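Local coordinates for phosphodiesterase (Salpingoeca rosetta, PDB 7CJ3), which belongs to the microbial rhodopsins, its deposited transmembrane part being a bundle of membrane-spanning helices that holds retinal, at residues B[90-102]-B[133-147]. Residues are numbered along the deposited sequence; the frame is centred on the assembly and turned at random.
Sequences VLSGILAYVDGVA and EWIITCPTLLYWCGL. With RET (retinal), chain K; OLC ((2R)-2,3-dihydroxypropyl (9Z)-octadec-9-enoate), chain Q; OLC ((2R)-2,3-dihydroxypropyl (9Z)-octadec-9-enoate), chain R.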
loop_
_atom_site.group_PDB
_atom_site.type_symbol
_atom_site.label_atom_id
_atom_site.label_comp_id
_atom_site.label_asym_id
_atom_site.label_seq_id
_atom_site.Cartn_x
_atom_site.Cartn_y
_atom_site.Cartn_z
ATOM N N VAL B 90 12.109 -1.819 19.120
ATOM C CA VAL B 90 10.891 -1.950 19.965
ATOM C C VAL B 90 9.730 -1.265 19.249
ATOM O O VAL B 90 8.648 -1.840 19.168
ATOM C CB VAL B 90 11.105 -1.350 21.364
ATOM C CG1 VAL B 90 9.945 -0.476 21.806
ATOM C CG2 VAL B 90 11.367 -2.442 22.386
ATOM N N LEU B 91 9.964 -0.067 18.708
ATOM C CA LEU B 91 8.912 0.765 18.093
ATOM C C LEU B 91 8.545 0.172 16.740
ATOM O O LEU B 91 7.348 0.176 16.471
ATOM C CB LEU B 91 9.380 2.217 17.988
ATOM C CG LEU B 91 9.508 2.964 19.321
ATOM C CD1 LEU B 91 10.278 4.274 19.124
ATOM C CD2 LEU B 91 8.132 3.211 19.976
ATOM N N SER B 92 9.498 -0.319 15.938
ATOM C CA SER B 92 9.220 -0.879 14.585
ATOM C C SER B 92 8.563 -2.261 14.712
ATOM O O SER B 92 7.816 -2.641 13.790
ATOM C CB SER B 92 10.441 -0.926 13.720
ATOM O OG SER B 92 11.486 -1.670 14.337
ATOM N N GLY B 93 8.837 -2.967 15.820
ATOM C CA GLY B 93 8.266 -4.290 16.146
ATOM C C GLY B 93 6.771 -4.203 16.387
ATOM O O GLY B 93 6.032 -5.025 15.774
ATOM N N ILE B 94 6.332 -3.227 17.193
ATOM C CA ILE B 94 4.892 -2.999 17.562
ATOM C C ILE B 94 4.084 -2.663 16.296
ATOM O O ILE B 94 2.913 -3.111 16.166
ATOM C CB ILE B 94 4.736 -1.921 18.661
ATOM C CG1 ILE B 94 5.619 -2.208 19.882
ATOM C CG2 ILE B 94 3.285 -1.763 19.061
ATOM C CD1 ILE B 94 5.336 -1.390 21.111
ATOM N N LEU B 95 4.687 -1.935 15.361
ATOM C CA LEU B 95 3.992 -1.549 14.114
ATOM C C LEU B 95 3.828 -2.781 13.209
ATOM O O LEU B 95 2.799 -2.873 12.497
ATOM C CB LEU B 95 4.782 -0.409 13.468
ATOM C CG LEU B 95 4.784 0.865 14.311
ATOM C CD1 LEU B 95 5.422 2.030 13.565
ATOM C CD2 LEU B 95 3.377 1.222 14.773
ATOM N N ALA B 96 4.781 -3.713 13.262
ATOM C CA ALA B 96 4.732 -4.969 12.488
ATOM C C ALA B 96 3.498 -5.796 12.888
ATOM O O ALA B 96 2.814 -6.247 11.965
ATOM C CB ALA B 96 6.019 -5.722 12.673
ATOM N N TYR B 97 3.204 -5.950 14.197
ATOM C CA TYR B 97 2.052 -6.737 14.724
ATOM C C TYR B 97 0.733 -6.040 14.373
ATOM O O TYR B 97 -0.211 -6.692 13.854
ATOM C CB TYR B 97 2.143 -6.965 16.239
ATOM C CG TYR B 97 3.181 -7.998 16.627
ATOM C CD1 TYR B 97 4.395 -7.655 17.215
ATOM C CD2 TYR B 97 2.932 -9.349 16.410
ATOM C CE1 TYR B 97 5.332 -8.626 17.556
ATOM C CE2 TYR B 97 3.861 -10.328 16.728
ATOM C CZ TYR B 97 5.070 -9.967 17.301
ATOM O OH TYR B 97 5.965 -10.957 17.613
ATOM N N VAL B 98 0.655 -4.739 14.650
ATOM C CA VAL B 98 -0.571 -3.950 14.361
ATOM C C VAL B 98 -0.914 -4.093 12.882
ATOM O O VAL B 98 -2.074 -4.403 12.573
ATOM C CB VAL B 98 -0.540 -2.480 14.781
ATOM C CG1 VAL B 98 -0.517 -2.354 16.298
ATOM C CG2 VAL B 98 0.592 -1.712 14.147
ATOM N N ASP B 99 0.079 -3.959 12.004
ATOM C CA ASP B 99 -0.121 -3.988 10.527
ATOM C C ASP B 99 -0.476 -5.405 10.084
ATOM O O ASP B 99 -1.327 -5.554 9.202
ATOM C CB ASP B 99 1.114 -3.442 9.809
ATOM C CG ASP B 99 1.145 -1.923 9.805
ATOM O OD1 ASP B 99 0.188 -1.299 10.354
ATOM O OD2 ASP B 99 2.085 -1.372 9.246
ATOM N N GLY B 100 0.170 -6.406 10.667
ATOM C CA GLY B 100 -0.174 -7.815 10.443
ATOM C C GLY B 100 -1.599 -8.120 10.875
ATOM O O GLY B 100 -2.307 -8.818 10.118
ATOM N N VAL B 101 -2.005 -7.653 12.062
ATOM C CA VAL B 101 -3.366 -7.926 12.593
ATOM C C VAL B 101 -4.356 -7.358 11.584
ATOM O O VAL B 101 -5.318 -8.060 11.228
ATOM C CB VAL B 101 -3.592 -7.340 13.999
ATOM C CG1 VAL B 101 -5.063 -7.399 14.413
ATOM C CG2 VAL B 101 -2.731 -8.041 15.029
ATOM N N ALA B 102 -4.110 -6.123 11.149
ATOM C CA ALA B 102 -4.948 -5.408 10.162
ATOM C C ALA B 102 -4.962 -6.207 8.858
ATOM O O ALA B 102 -6.033 -6.427 8.303
ATOM C CB ALA B 102 -4.436 -4.004 9.966
ATOM N N GLU B 133 -10.360 -5.880 15.265
ATOM C CA GLU B 133 -9.061 -5.306 14.822
ATOM C C GLU B 133 -8.750 -3.982 15.560
ATOM O O GLU B 133 -7.647 -3.836 16.142
ATOM C CB GLU B 133 -9.145 -5.043 13.320
ATOM C CG GLU B 133 -7.878 -4.425 12.766
ATOM C CD GLU B 133 -8.084 -3.292 11.774
ATOM O OE1 GLU B 133 -9.084 -3.329 11.022
ATOM O OE2 GLU B 133 -7.236 -2.371 11.765
ATOM N N TRP B 134 -9.691 -3.026 15.499
ATOM C CA TRP B 134 -9.570 -1.689 16.128
ATOM C C TRP B 134 -9.275 -1.837 17.632
ATOM O O TRP B 134 -8.340 -1.140 18.126
ATOM C CB TRP B 134 -10.805 -0.817 15.842
ATOM C CG TRP B 134 -10.922 -0.343 14.417
ATOM C CD1 TRP B 134 -10.030 -0.567 13.396
ATOM C CD2 TRP B 134 -12.001 0.426 13.838
ATOM N NE1 TRP B 134 -10.482 0.004 12.235
ATOM C CE2 TRP B 134 -11.683 0.627 12.476
ATOM C CE3 TRP B 134 -13.186 0.990 14.328
ATOM C CZ2 TRP B 134 -12.523 1.332 11.613
ATOM C CZ3 TRP B 134 -13.996 1.721 13.480
ATOM C CH2 TRP B 134 -13.682 1.846 12.129
ATOM N N ILE B 135 -9.993 -2.726 18.324
ATOM C CA ILE B 135 -9.862 -2.916 19.801
ATOM C C ILE B 135 -8.520 -3.578 20.162
ATOM O O ILE B 135 -7.998 -3.277 21.279
ATOM C CB ILE B 135 -11.074 -3.699 20.342
ATOM C CG1 ILE B 135 -12.293 -2.773 20.423
ATOM C CG2 ILE B 135 -10.765 -4.368 21.688
ATOM C CD1 ILE B 135 -13.645 -3.496 20.384
ATOM N N ILE B 136 -7.970 -4.436 19.295
ATOM C CA ILE B 136 -6.624 -5.032 19.519
ATOM C C ILE B 136 -5.528 -4.023 19.172
ATOM O O ILE B 136 -4.528 -3.993 19.906
ATOM C CB ILE B 136 -6.446 -6.322 18.720
ATOM C CG1 ILE B 136 -7.461 -7.378 19.154
ATOM C CG2 ILE B 136 -5.026 -6.843 18.824
ATOM C CD1 ILE B 136 -7.563 -8.544 18.186
ATOM N N THR B 137 -5.685 -3.226 18.113
ATOM C CA THR B 137 -4.596 -2.382 17.553
ATOM C C THR B 137 -4.592 -0.938 18.102
ATOM O O THR B 137 -3.500 -0.431 18.390
ATOM C CB THR B 137 -4.671 -2.392 16.027
ATOM O OG1 THR B 137 -5.975 -1.926 15.671
ATOM C CG2 THR B 137 -4.420 -3.769 15.454
ATOM N N CYS B 138 -5.727 -0.255 18.207
ATOM C CA CYS B 138 -5.752 1.179 18.603
ATOM C C CYS B 138 -5.166 1.369 20.000
ATOM O O CYS B 138 -4.361 2.276 20.229
ATOM C CB CYS B 138 -7.146 1.780 18.559
ATOM S SG CYS B 138 -7.763 1.887 16.863
ATOM N N PRO B 139 -5.603 0.582 21.005
ATOM C CA PRO B 139 -4.973 0.668 22.322
ATOM C C PRO B 139 -3.470 0.333 22.272
ATOM O O PRO B 139 -2.739 0.902 23.048
ATOM C CB PRO B 139 -5.839 -0.254 23.190
ATOM C CG PRO B 139 -7.182 -0.273 22.453
ATOM C CD PRO B 139 -6.783 -0.302 20.997
ATOM N N THR B 140 -3.023 -0.504 21.336
ATOM C CA THR B 140 -1.587 -0.867 21.178
ATOM C C THR B 140 -0.831 0.311 20.536
ATOM O O THR B 140 0.344 0.546 20.925
ATOM C CB THR B 140 -1.380 -2.157 20.367
ATOM O OG1 THR B 140 -2.105 -3.270 20.912
ATOM C CG2 THR B 140 0.083 -2.527 20.302
ATOM N N LEU B 141 -1.458 1.003 19.576
ATOM C CA LEU B 141 -0.873 2.204 18.911
ATOM C C LEU B 141 -0.695 3.322 19.953
ATOM O O LEU B 141 0.333 4.037 19.895
ATOM C CB LEU B 141 -1.773 2.662 17.757
ATOM C CG LEU B 141 -1.648 1.849 16.471
ATOM C CD1 LEU B 141 -2.538 2.416 15.376
ATOM C CD2 LEU B 141 -0.201 1.775 16.004
ATOM N N LEU B 142 -1.655 3.464 20.874
ATOM C CA LEU B 142 -1.585 4.452 21.972
ATOM C C LEU B 142 -0.412 4.103 22.892
ATOM O O LEU B 142 0.298 5.030 23.311
ATOM C CB LEU B 142 -2.918 4.464 22.733
ATOM C CG LEU B 142 -4.053 5.181 22.014
ATOM C CD1 LEU B 142 -5.361 4.986 22.758
ATOM C CD2 LEU B 142 -3.726 6.661 21.834
ATOM N N TYR B 143 -0.212 2.818 23.201
ATOM C CA TYR B 143 0.899 2.361 24.072
ATOM C C TYR B 143 2.218 2.698 23.373
ATOM O O TYR B 143 3.188 3.084 24.026
ATOM C CB TYR B 143 0.767 0.873 24.415
ATOM C CG TYR B 143 2.038 0.249 24.940
ATOM C CD1 TYR B 143 2.383 0.347 26.279
ATOM C CD2 TYR B 143 2.915 -0.405 24.086
ATOM C CE1 TYR B 143 3.562 -0.200 26.757
ATOM C CE2 TYR B 143 4.094 -0.960 24.548
ATOM C CZ TYR B 143 4.427 -0.841 25.885
ATOM O OH TYR B 143 5.595 -1.379 26.339
ATOM N N TRP B 144 2.251 2.536 22.053
ATOM C CA TRP B 144 3.410 2.885 21.198
ATOM C C TRP B 144 3.701 4.394 21.305
ATOM O O TRP B 144 4.889 4.796 21.269
ATOM C CB TRP B 144 3.095 2.444 19.768
ATOM C CG TRP B 144 4.153 2.709 18.748
ATOM C CD1 TRP B 144 5.030 1.811 18.240
ATOM C CD2 TRP B 144 4.402 3.952 18.068
ATOM N NE1 TRP B 144 5.830 2.407 17.303
ATOM C CE2 TRP B 144 5.463 3.720 17.165
ATOM C CE3 TRP B 144 3.843 5.242 18.129
ATOM C CZ2 TRP B 144 5.969 4.727 16.336
ATOM C CZ3 TRP B 144 4.335 6.224 17.301
ATOM C CH2 TRP B 144 5.386 5.973 16.416
ATOM N N CYS B 145 2.656 5.216 21.417
ATOM C CA CYS B 145 2.780 6.693 21.492
ATOM C C CYS B 145 3.530 7.032 22.777
ATOM O O CYS B 145 4.375 7.974 22.726
ATOM C CB CYS B 145 1.421 7.390 21.438
ATOM S SG CYS B 145 0.650 7.393 19.789
ATOM N N GLY B 146 3.220 6.283 23.857
ATOM C CA GLY B 146 3.862 6.329 25.192
ATOM C C GLY B 146 5.368 6.083 25.146
ATOM O O GLY B 146 6.109 6.850 25.778
ATOM N N LEU B 147 5.825 5.065 24.417
ATOM C CA LEU B 147 7.273 4.760 24.307
ATOM C C LEU B 147 7.982 5.891 23.569
ATOM O O LEU B 147 9.074 6.292 24.028
ATOM C CB LEU B 147 7.478 3.423 23.588
ATOM C CG LEU B 147 6.881 2.204 24.287
ATOM C CD1 LEU B 147 7.316 0.936 23.561
ATOM C CD2 LEU B 147 7.266 2.178 25.761
HETATM C C1 RET K . -16.251 5.109 16.196
HETATM C C2 RET K . -17.652 5.177 16.806
HETATM C C3 RET K . -18.238 6.517 16.822
HETATM C C4 RET K . -17.341 7.495 17.550
HETATM C C5 RET K . -15.865 7.269 17.372
HETATM C C6 RET K . -15.342 6.250 16.646
HETATM C C7 RET K . -13.901 6.251 16.356
HETATM C C8 RET K . -13.127 5.260 15.761
HETATM C C9 RET K . -11.705 5.176 15.693
HETATM C C10 RET K . -11.031 4.080 15.098
HETATM C C11 RET K . -9.669 3.951 14.798
HETATM C C12 RET K . -9.001 2.942 14.114
HETATM C C13 RET K . -7.621 2.828 13.882
HETATM C C14 RET K . -7.101 1.704 13.266
HETATM C C15 RET K . -5.738 1.200 13.414
HETATM C C16 RET K . -15.693 3.750 16.656
HETATM C C17 RET K . -16.398 5.096 14.664
HETATM C C18 RET K . -15.049 8.313 18.105
HETATM C C19 RET K . -10.840 6.269 16.241
HETATM C C20 RET K . -6.743 3.969 14.298
HETATM C C18 OLC Q . 4.852 -10.087 5.254
HETATM C C10 OLC Q . 2.091 -10.534 12.531
HETATM C C9 OLC Q . 3.339 -10.202 12.890
HETATM C C17 OLC Q . 3.462 -10.684 5.408
HETATM C C11 OLC Q . 1.877 -10.838 11.069
HETATM C C8 OLC Q . 4.472 -10.106 11.878
HETATM C C24 OLC Q . 11.550 -12.500 21.495
HETATM C C16 OLC Q . 2.861 -10.516 6.823
HETATM C C12 OLC Q . 0.561 -11.495 10.665
HETATM C C7 OLC Q . 5.867 -10.242 12.480
HETATM C C15 OLC Q . 1.428 -11.117 6.873
HETATM C C13 OLC Q . 0.692 -11.960 9.195
HETATM C C6 OLC Q . 6.153 -9.302 13.644
HETATM C C14 OLC Q . 0.599 -10.849 8.132
HETATM C C5 OLC Q . 7.670 -9.008 13.736
HETATM C C4 OLC Q . 8.398 -9.677 14.903
HETATM C C3 OLC Q . 9.147 -8.684 15.791
HETATM C C2 OLC Q . 9.258 -9.176 17.242
HETATM C C21 OLC Q . 11.013 -10.685 19.847
HETATM C C1 OLC Q . 10.478 -10.070 17.461
HETATM C C22 OLC Q . 12.049 -11.761 20.228
HETATM O O19 OLC Q . 10.804 -10.928 16.650
HETATM O O25 OLC Q . 11.554 -13.945 21.438
HETATM O O23 OLC Q . 12.299 -12.644 19.117
HETATM O O20 OLC Q . 11.315 -9.945 18.666
HETATM C C18 OLC R . -5.537 -6.665 28.649
HETATM C C10 OLC R . 0.792 -9.050 28.795
HETATM C C9 OLC R . 0.449 -8.309 27.736
HETATM C C17 OLC R . -5.628 -7.991 29.392
HETATM C C11 OLC R . -0.059 -9.169 30.041
HETATM C C8 OLC R . -0.839 -7.490 27.617
HETATM C C16 OLC R . -4.378 -8.311 30.218
HETATM C C12 OLC R . -1.177 -10.180 29.797
HETATM C C7 OLC R . -0.559 -6.071 27.076
HETATM C C15 OLC R . -4.508 -9.571 31.087
HETATM C C13 OLC R . -2.063 -10.408 31.038
HETATM C C6 OLC R . -0.884 -5.828 25.598
HETATM C C14 OLC R . -3.537 -10.686 30.684
HETATM C C5 OLC R . -0.289 -4.490 25.117
HETATM C C4 OLC R . -0.283 -4.340 23.582
HETATM C C3 OLC R . 1.118 -4.261 22.968
#
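Helices 90-102 and 133-147 run antiparallel at 163°, their axes approaching to 9.6 Å, with Leu-91 level with Trp-144 and Ala-102 with Glu-133. Trp-144 shows how an indole can join two membrane helices through its edge and both faces at once. With CG anti to the backbone N (chi1 -180°), it reaches across the interface, and its NE1 donates to Leu-91 O at 2.8 Å. The carbonyl oxygen lies in the ring plane, though the hydrogen bond is bent, its N-H...O angle being 141°. Over one face of the five-membered ring sits Leu-91 CD2, 3.8 Å from its centroid, and over the opposite face Leu-95 CD2, both in CH-pi contact. Ile-94 is a knob in the hole formed by Thr-140, Tyr-143, Trp-144 and Leu-147: its CG2 meets Thr-140 CG2 at 3.5 Å, while CD1 approaches the edge of the Tyr-143 ring.

Toward Glu-133 shorter side chains meet, Thr-137 CG2 lying against Val-101 CG1 at 3.8 Å. Both threonine hydroxyls turn back to their own helix, Thr-137 OG1 to Glu-133 O and Thr-140 OG1 to Ile-136 O, leaving their methyls to face helix 90-102, that of Thr-140 also touching a bound (2R)-2,3-dihydroxypropyl (9Z)-octadec-9-enoate. Thr-137 and Leu-141 also line the retinal pocket with Trp-134 and Cys-138, so helix 133-147 faces both this interface and retinal. The chemistry implies a largely apolar seam in which one indole-carbonyl bond, with leucine methyls on both ring faces, probably holds the indole's orientation.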